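Local coordinates for Nitrate/nitrite binding protein NrtA (Synechocystis sp., PDB 2G29), which binds nitrate as the substrate-binding protein of the NrtABCD ABC transporter, which takes up nitrate and probably also nitrite, at residues F56-Y60 with M261-A266; P193-V197 with F208-W214. One frame throughout, in Å; residues are numbered along the deposited sequence.

Overall arrangement
The two contacts lie in different halves of the C-clamp. Contact 1 joins helix 56-59 to the long helix 253-271 beside the sheet of strands 36-39, 66-69, 91-95, 115-120 and 240-245. Contact 2 joins the turn before helix 196-201 and its first residues to strand 207-211 of the other five-stranded sheet and the start of helix 214-221. Their centres are about 28 Å apart and their nearest atoms about 16 Å apart. Along the chain, both segments of contact 2 fall between the two segments of contact 1: the chain leaves the first lobe, builds the second and returns. Contact 2 borders the bound nitrate, whereas contact 1 lies toward the outside of its lobe.

Contact 1 of 2, residues F56-Y60 with M261-A266; sequences FYAKY and MAVMEA
The Y60 ring lies between M261 and its own neighbour K59. M261 CB sits over the centre of one face, 4.0 Å from the ring centroid and 9° off the normal, a CH-pi contact. K59 CG covers the rim of the opposite face. E265 OE1 lies at the edge, in plane. M261 bends at chi3 (-68°), which brings CE within 3.7 Å of Y60 CD2, and its sulfur makes an oblique Met-aromatic contact. The F56 ring lies with one face against the backbone of the other helix, E265 C over its centre and A266 N nearer the rim.

E265 OE1 is gripped twice. K59 is fully extended, and its NZ makes a salt bridge of 2.8 Å to E265 OE1 on the syn lone pair. Y60 OH gives a weak hydrogen bond of 3.0 Å to E265 OE1. The Y60 ring and the E265 carboxylate stand 85° apart. An alanine in place of Y60 would probably leave M261 CB without its ring face and E265 OE1 without the tyrosine hydroxyl.

A262 CB fills the close approach of the helices, 3.5 Å from F56 O. This is a helix-helix contact: the short helix 56-59 packs against helix 253-271 in the lobe whose sheet holds strands 36-39 and 240-245. Y57 OH bonds to L48 O in helix 46-53, which also touches A266. Helix 253-271 also meets helix 364-373, through M261 and M264.

Contact 2 of 2, residues P193-V197 with F208-W214; sequences PAQMV and FCVGEPW. With NO3 (nitrate ion), chain B.
W214 lies with one face against the turn at P193 and A194. P193 O stands 3.7 Å from W214 CD1, and A194 CA makes a CH-pi contact with the six-membered ring, 4.1 Å from its centroid. The opposite face is covered by P213 CG, from the preceding residue, which follows a cis peptide bond. V197 CG2 approaches obliquely, 4.2 Å from W214 CE3. The indole NE1 bonds to A41 O.

M196 CG lies 3.8 Å from V210 CG2. The bend at chi2 (-78°) then carries SD to 3.7 Å from F208 CD1. The sulfur meets the F208 ring obliquely, a Met-aromatic contact. The M196 methyl lies against C209 O, a buried carbonyl with no polar partner in the model.

V210 and P193 border the nitrate. G211 N gives a nearly straight bond to nitrate O2 (3.1 Å, 168°) and a weak one to O1. W73 and K240 also bond the ion.

Strand 207-211 lies between strands 157-160 and 126-130. C209 points away from 193-197 and its side chain touches helix 166-177. Helix 196-201 packs on the F208 and V210 side, connecting the parallel strands 187-190 and 207-211 in a beta-alpha-beta crossover, and meets helix 214-221 through V197.

Contact 1 of 2, residues F56-Y60 with M261-A266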
ATOM      1  N   PHE A  56      21.544   0.067   6.445  1.00 19.75           N
ATOM      2  CA  PHE A  56      20.925   0.983   7.395  1.00 18.99           C
ATOM      3  C   PHE A  56      20.535   0.286   8.716  1.00 17.58           C
ATOM      4  O   PHE A  56      20.692   0.873   9.798  1.00 17.24           O
ATOM      5  CB  PHE A  56      19.733   1.677   6.747  1.00 19.73           C
ATOM      6  CG  PHE A  56      20.121   2.677   5.686  1.00 21.23           C
ATOM      7  CD1 PHE A  56      19.815   2.464   4.346  1.00 23.78           C
ATOM      8  CD2 PHE A  56      20.807   3.836   6.034  1.00 25.45           C
ATOM      9  CE1 PHE A  56      20.183   3.378   3.370  1.00 23.83           C
ATOM     10  CE2 PHE A  56      21.181   4.756   5.069  1.00 25.02           C
ATOM     11  CZ  PHE A  56      20.867   4.530   3.726  1.00 24.65           C
ATOM     12  N   TYR A  57      20.043  -0.958   8.676  1.00 17.37           N
ATOM     13  CA  TYR A  57      19.714  -1.612   9.945  1.00 17.08           C
ATOM     14  C   TYR A  57      20.959  -1.777  10.809  1.00 18.72           C
ATOM     15  O   TYR A  57      20.926  -1.575  12.030  1.00 19.07           O
ATOM     16  CB  TYR A  57      19.097  -3.014   9.765  1.00 17.89           C
ATOM     17  CG  TYR A  57      17.774  -3.085   9.035  1.00 15.63           C
ATOM     18  CD1 TYR A  57      17.658  -3.843   7.870  1.00 14.67           C
ATOM     19  CD2 TYR A  57      16.646  -2.423   9.512  1.00 14.39           C
ATOM     20  CE1 TYR A  57      16.444  -3.939   7.193  1.00 14.94           C
ATOM     21  CE2 TYR A  57      15.420  -2.519   8.846  1.00 14.61           C
ATOM     22  CZ  TYR A  57      15.337  -3.279   7.679  1.00 14.86           C
ATOM     23  OH  TYR A  57      14.130  -3.318   6.968  1.00 14.61           O
ATOM     24  N   ALA A  58      22.059  -2.153  10.169  1.00 19.46           N
ATOM     25  CA  ALA A  58      23.301  -2.370  10.898  1.00 20.29           C
ATOM     26  C   ALA A  58      23.813  -1.065  11.478  1.00 20.24           C
ATOM     27  O   ALA A  58      24.333  -1.050  12.582  1.00 21.86           O
ATOM     28  CB  ALA A  58      24.341  -3.006   9.965  1.00 20.91           C
ATOM     29  N   LYS A  59      23.653   0.021  10.731  1.00 21.05           N
ATOM     30  CA  LYS A  59      24.065   1.332  11.202  1.00 21.61           C
ATOM     31  C   LYS A  59      23.377   1.644  12.545  1.00 21.68           C
ATOM     32  O   LYS A  59      23.967   2.297  13.409  1.00 22.44           O
ATOM     33  CB  LYS A  59      23.741   2.387  10.142  1.00 22.51           C
ATOM     34  CG  LYS A  59      24.078   3.818  10.543  1.00 24.82           C
ATOM     35  CD  LYS A  59      23.819   4.797   9.422  1.00 26.99           C
ATOM     36  CE  LYS A  59      23.994   6.218   9.900  1.00 27.09           C
ATOM     37  NZ  LYS A  59      23.716   7.179   8.815  1.00 30.22           N
ATOM     38  N   TYR A  60      22.143   1.175  12.732  1.00 20.55           N
ATOM     39  CA  TYR A  60      21.437   1.393  13.994  1.00 20.36           C
ATOM     40  C   TYR A  60      21.443   0.214  14.984  1.00 20.78           C
ATOM     41  O   TYR A  60      20.483   0.003  15.718  1.00 20.69           O
ATOM     42  CB  TYR A  60      19.989   1.881  13.722  1.00 21.16           C
ATOM     43  CG  TYR A  60      19.998   3.225  13.041  1.00 21.03           C
ATOM     44  CD1 TYR A  60      19.952   3.328  11.656  1.00 21.30           C
ATOM     45  CD2 TYR A  60      20.267   4.394  13.775  1.00 21.39           C
ATOM     46  CE1 TYR A  60      20.200   4.532  11.013  1.00 22.11           C
ATOM     47  CE2 TYR A  60      20.511   5.599  13.133  1.00 20.65           C
ATOM     48  CZ  TYR A  60      20.487   5.670  11.755  1.00 22.67           C
ATOM     49  OH  TYR A  60      20.790   6.863  11.103  1.00 23.10           O
ATOM     50  N   MET A 261      14.431   4.382  12.524  1.00 13.62           N
ATOM     51  CA  MET A 261      15.415   5.305  11.968  1.00 14.73           C
ATOM     52  C   MET A 261      16.078   4.678  10.736  1.00 14.13           C
ATOM     53  O   MET A 261      16.317   5.383   9.757  1.00 14.72           O
ATOM     54  CB  MET A 261      16.469   5.661  13.020  1.00 15.51           C
ATOM     55  CG  MET A 261      15.861   6.468  14.177  1.00 15.12           C
ATOM     56  SD  MET A 261      17.105   7.114  15.370  1.00 17.84           S
ATOM     57  CE  MET A 261      17.599   5.697  16.008  1.00 17.48           C
ATOM     58  N   ALA A 262      16.360   3.381  10.773  1.00 15.02           N
ATOM     59  CA  ALA A 262      16.958   2.720   9.614  1.00 15.06           C
ATOM     60  C   ALA A 262      16.010   2.794   8.423  1.00 14.18           C
ATOM     61  O   ALA A 262      16.437   3.081   7.301  1.00 15.65           O
ATOM     62  CB  ALA A 262      17.267   1.280   9.932  1.00 14.87           C
ATOM     63  N   VAL A 263      14.717   2.564   8.672  1.00 15.37           N
ATOM     64  CA  VAL A 263      13.742   2.638   7.574  1.00 14.66           C
ATOM     65  C   VAL A 263      13.616   4.072   7.014  1.00 14.06           C
ATOM     66  O   VAL A 263      13.495   4.274   5.814  1.00 13.93           O
ATOM     67  CB  VAL A 263      12.360   2.109   8.049  1.00 14.97           C
ATOM     68  CG1 VAL A 263      11.254   2.440   7.025  1.00 15.16           C
ATOM     69  CG2 VAL A 263      12.432   0.572   8.211  1.00 14.85           C
ATOM     70  N   MET A 264      13.644   5.081   7.876  1.00 13.22           N
ATOM     71  CA  MET A 264      13.572   6.459   7.423  1.00 15.11           C
ATOM     72  C   MET A 264      14.771   6.826   6.538  1.00 15.02           C
ATOM     73  O   MET A 264      14.622   7.505   5.512  1.00 16.02           O
ATOM     74  CB  MET A 264      13.582   7.396   8.618  1.00 17.94           C
ATOM     75  CG  MET A 264      12.309   7.423   9.367  1.00 18.47           C
ATOM     76  SD  MET A 264      12.449   8.547  10.782  1.00 22.91           S
ATOM     77  CE  MET A 264      10.888   8.360  11.348  1.00 20.30           C
ATOM     78  N   GLU A 265      15.969   6.413   6.952  1.00 16.44           N
ATOM     79  CA  GLU A 265      17.132   6.728   6.123  1.00 16.91           C
ATOM     80  C   GLU A 265      17.021   5.974   4.802  1.00 16.07           C
ATOM     81  O   GLU A 265      17.357   6.516   3.772  1.00 15.95           O
ATOM     82  CB  GLU A 265      18.428   6.348   6.827  1.00 19.99           C
ATOM     83  CG  GLU A 265      18.786   7.276   7.989  1.00 24.41           C
ATOM     84  CD  GLU A 265      20.264   7.599   7.986  1.00 27.02           C
ATOM     85  OE1 GLU A 265      21.072   6.664   8.133  1.00 29.18           O
ATOM     86  OE2 GLU A 265      20.616   8.786   7.822  1.00 32.38           O
ATOM     87  N   ALA A 266      16.516   4.741   4.832  1.00 15.77           N
ATOM     88  CA  ALA A 266      16.379   4.004   3.577  1.00 15.13           C
ATOM     89  C   ALA A 266      15.347   4.689   2.700  1.00 15.13           C
ATOM     90  O   ALA A 266      15.474   4.712   1.461  1.00 15.83           O
ATOM     91  CB  ALA A 266      15.982   2.553   3.847  1.00 15.17           C
TER

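Contact 2 of 2, residues P193-V197 with F208-W214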
ATOM      1  N   PRO A 193      -0.486 -10.418  -4.860  1.00 10.29           N
ATOM      2  CA  PRO A 193       0.135  -9.485  -5.805  1.00 10.00           C
ATOM      3  C   PRO A 193       1.029 -10.079  -6.872  1.00 11.99           C
ATOM      4  O   PRO A 193       0.874  -9.741  -8.050  1.00 10.69           O
ATOM      5  CB  PRO A 193       0.893  -8.510  -4.895  1.00 10.40           C
ATOM      6  CG  PRO A 193      -0.055  -8.428  -3.684  1.00  9.90           C
ATOM      7  CD  PRO A 193      -0.429  -9.914  -3.475  1.00  9.82           C
ATOM      8  N   ALA A 194       1.937 -10.975  -6.472  1.00 11.70           N
ATOM      9  CA  ALA A 194       2.852 -11.561  -7.423  1.00 12.96           C
ATOM     10  C   ALA A 194       2.200 -12.550  -8.373  1.00 12.83           C
ATOM     11  O   ALA A 194       2.863 -13.084  -9.266  1.00 13.84           O
ATOM     12  CB  ALA A 194       3.991 -12.226  -6.673  1.00 13.76           C
ATOM     13  N   GLN A 195       0.904 -12.809  -8.192  1.00 11.68           N
ATOM     14  CA  GLN A 195       0.183 -13.743  -9.041  1.00 12.73           C
ATOM     15  C   GLN A 195      -0.874 -13.041  -9.908  1.00 11.73           C
ATOM     16  O   GLN A 195      -1.579 -13.707 -10.681  1.00 12.43           O
ATOM     17  CB  GLN A 195      -0.510 -14.816  -8.190  1.00 13.72           C
ATOM     18  CG  GLN A 195       0.493 -15.727  -7.461  1.00 18.83           C
ATOM     19  CD  GLN A 195      -0.173 -16.667  -6.463  1.00 22.71           C
ATOM     20  OE1 GLN A 195      -1.275 -17.184  -6.707  1.00 26.47           O
ATOM     21  NE2 GLN A 195       0.496 -16.903  -5.333  1.00 26.77           N
ATOM     22  N   MET A 196      -0.957 -11.704  -9.825  1.00 11.43           N
ATOM     23  CA  MET A 196      -1.958 -10.978 -10.617  1.00 11.55           C
ATOM     24  C   MET A 196      -1.751 -11.154 -12.120  1.00 11.22           C
ATOM     25  O   MET A 196      -2.725 -11.405 -12.852  1.00 11.06           O
ATOM     26  CB  MET A 196      -1.922  -9.485 -10.251  1.00 11.25           C
ATOM     27  CG  MET A 196      -2.516  -9.145  -8.909  1.00 11.10           C
ATOM     28  SD  MET A 196      -4.321  -9.151  -9.037  1.00 11.11           S
ATOM     29  CE  MET A 196      -4.752  -8.611  -7.376  1.00 14.14           C
ATOM     30  N   VAL A 197      -0.518 -10.995 -12.595  1.00 11.47           N
ATOM     31  CA  VAL A 197      -0.243 -11.129 -14.019  1.00 13.29           C
ATOM     32  C   VAL A 197      -0.598 -12.545 -14.524  1.00 13.31           C
ATOM     33  O   VAL A 197      -1.271 -12.691 -15.561  1.00 16.06           O
ATOM     34  CB  VAL A 197       1.250 -10.742 -14.304  1.00 13.95           C
ATOM     35  CG1 VAL A 197       1.626 -11.052 -15.774  1.00 15.27           C
ATOM     36  CG2 VAL A 197       1.437  -9.263 -14.071  1.00 13.53           C
ATOM     37  N   PHE A 208      -8.133  -5.550 -12.418  1.00 10.80           N
ATOM     38  CA  PHE A 208      -7.427  -5.799 -11.172  1.00 10.35           C
ATOM     39  C   PHE A 208      -6.645  -4.584 -10.705  1.00 10.04           C
ATOM     40  O   PHE A 208      -6.260  -3.725 -11.510  1.00 10.85           O
ATOM     41  CB  PHE A 208      -6.509  -7.041 -11.275  1.00 10.63           C
ATOM     42  CG  PHE A 208      -5.376  -6.934 -12.289  1.00 10.37           C
ATOM     43  CD1 PHE A 208      -4.075  -6.683 -11.847  1.00 10.47           C
ATOM     44  CD2 PHE A 208      -5.578  -7.207 -13.661  1.00 11.55           C
ATOM     45  CE1 PHE A 208      -2.985  -6.722 -12.765  1.00 11.35           C
ATOM     46  CE2 PHE A 208      -4.510  -7.237 -14.545  1.00 12.53           C
ATOM     47  CZ  PHE A 208      -3.194  -6.994 -14.093  1.00 13.40           C
ATOM     48  N   CYS A 209      -6.376  -4.535  -9.411  1.00 10.18           N
ATOM     49  CA  CYS A 209      -5.627  -3.440  -8.821  1.00 10.10           C
ATOM     50  C   CYS A 209      -4.505  -4.043  -7.995  1.00 10.98           C
ATOM     51  O   CYS A 209      -4.765  -4.920  -7.150  1.00 10.57           O
ATOM     52  CB  CYS A 209      -6.554  -2.594  -7.951  1.00 10.86           C
ATOM     53  SG  CYS A 209      -5.754  -1.139  -7.259  1.00 10.91           S
ATOM     54  N   VAL A 210      -3.275  -3.558  -8.228  1.00 10.22           N
ATOM     55  CA  VAL A 210      -2.079  -4.120  -7.572  1.00 11.05           C
ATOM     56  C   VAL A 210      -0.959  -3.071  -7.663  1.00  9.80           C
ATOM     57  O   VAL A 210      -1.001  -2.195  -8.506  1.00 10.30           O
ATOM     58  CB  VAL A 210      -1.655  -5.427  -8.321  1.00 10.91           C
ATOM     59  CG1 VAL A 210      -1.241  -5.097  -9.772  1.00 11.42           C
ATOM     60  CG2 VAL A 210      -0.513  -6.151  -7.615  1.00 11.70           C
ATOM     61  N   GLY A 211       0.018  -3.129  -6.767  1.00  9.87           N
ATOM     62  CA  GLY A 211       1.101  -2.146  -6.843  1.00  9.46           C
ATOM     63  C   GLY A 211       2.216  -2.508  -7.815  1.00 10.23           C
ATOM     64  O   GLY A 211       2.302  -3.641  -8.340  1.00 10.84           O
ATOM     65  N   GLU A 212       3.055  -1.498  -8.113  1.00 10.33           N
ATOM     66  CA  GLU A 212       4.198  -1.736  -8.996  1.00 10.57           C
ATOM     67  C   GLU A 212       5.014  -2.889  -8.389  1.00  9.62           C
ATOM     68  O   GLU A 212       5.089  -3.045  -7.160  1.00 10.09           O
ATOM     69  CB  GLU A 212       5.063  -0.486  -9.091  1.00 10.13           C
ATOM     70  CG  GLU A 212       4.407   0.764  -9.710  1.00  8.82           C
ATOM     71  CD  GLU A 212       3.961   0.623 -11.179  1.00  9.48           C
ATOM     72  OE1 GLU A 212       4.255  -0.412 -11.840  1.00 11.68           O
ATOM     73  OE2 GLU A 212       3.344   1.593 -11.673  1.00 11.00           O
ATOM     74  N   PRO A 213       5.752  -3.623  -9.216  1.00  9.68           N
ATOM     75  CA  PRO A 213       5.931  -3.483 -10.671  1.00  9.74           C
ATOM     76  C   PRO A 213       4.887  -4.170 -11.550  1.00  9.69           C
ATOM     77  O   PRO A 213       5.003  -4.153 -12.777  1.00 11.01           O
ATOM     78  CB  PRO A 213       7.307  -4.120 -10.869  1.00 10.57           C
ATOM     79  CG  PRO A 213       7.196  -5.365  -9.955  1.00 10.17           C
ATOM     80  CD  PRO A 213       6.562  -4.746  -8.678  1.00  9.43           C
ATOM     81  N   TRP A 214       3.835  -4.720 -10.953  1.00 10.77           N
ATOM     82  CA  TRP A 214       2.926  -5.521 -11.764  1.00  9.57           C
ATOM     83  C   TRP A 214       2.110  -4.819 -12.836  1.00 10.89           C
ATOM     84  O   TRP A 214       1.843  -5.437 -13.873  1.00 10.50           O
ATOM     85  CB  TRP A 214       2.115  -6.439 -10.804  1.00 10.14           C
ATOM     86  CG  TRP A 214       3.016  -7.127  -9.789  1.00  9.74           C
ATOM     87  CD1 TRP A 214       3.123  -6.811  -8.452  1.00  9.61           C
ATOM     88  CD2 TRP A 214       4.018  -8.150 -10.030  1.00 10.25           C
ATOM     89  NE1 TRP A 214       4.100  -7.560  -7.856  1.00 10.68           N
ATOM     90  CE2 TRP A 214       4.662  -8.390  -8.799  1.00 10.44           C
ATOM     91  CE3 TRP A 214       4.426  -8.870 -11.168  1.00 10.63           C
ATOM     92  CZ2 TRP A 214       5.696  -9.336  -8.660  1.00 11.51           C
ATOM     93  CZ3 TRP A 214       5.463  -9.814 -11.038  1.00 10.30           C
ATOM     94  CH2 TRP A 214       6.077 -10.034  -9.792  1.00 11.43           C
TER
HETATM   95  N   NO3 B 700       0.094  -4.576  -3.797  1.00 13.58           N
HETATM   96  O1  NO3 B 700       0.710  -3.363  -3.912  1.00 11.55           O
HETATM   97  O2  NO3 B 700      -0.364  -5.428  -4.746  1.00 13.12           O
HETATM   98  O3  NO3 B 700      -0.173  -5.052  -2.380  1.00 12.31           O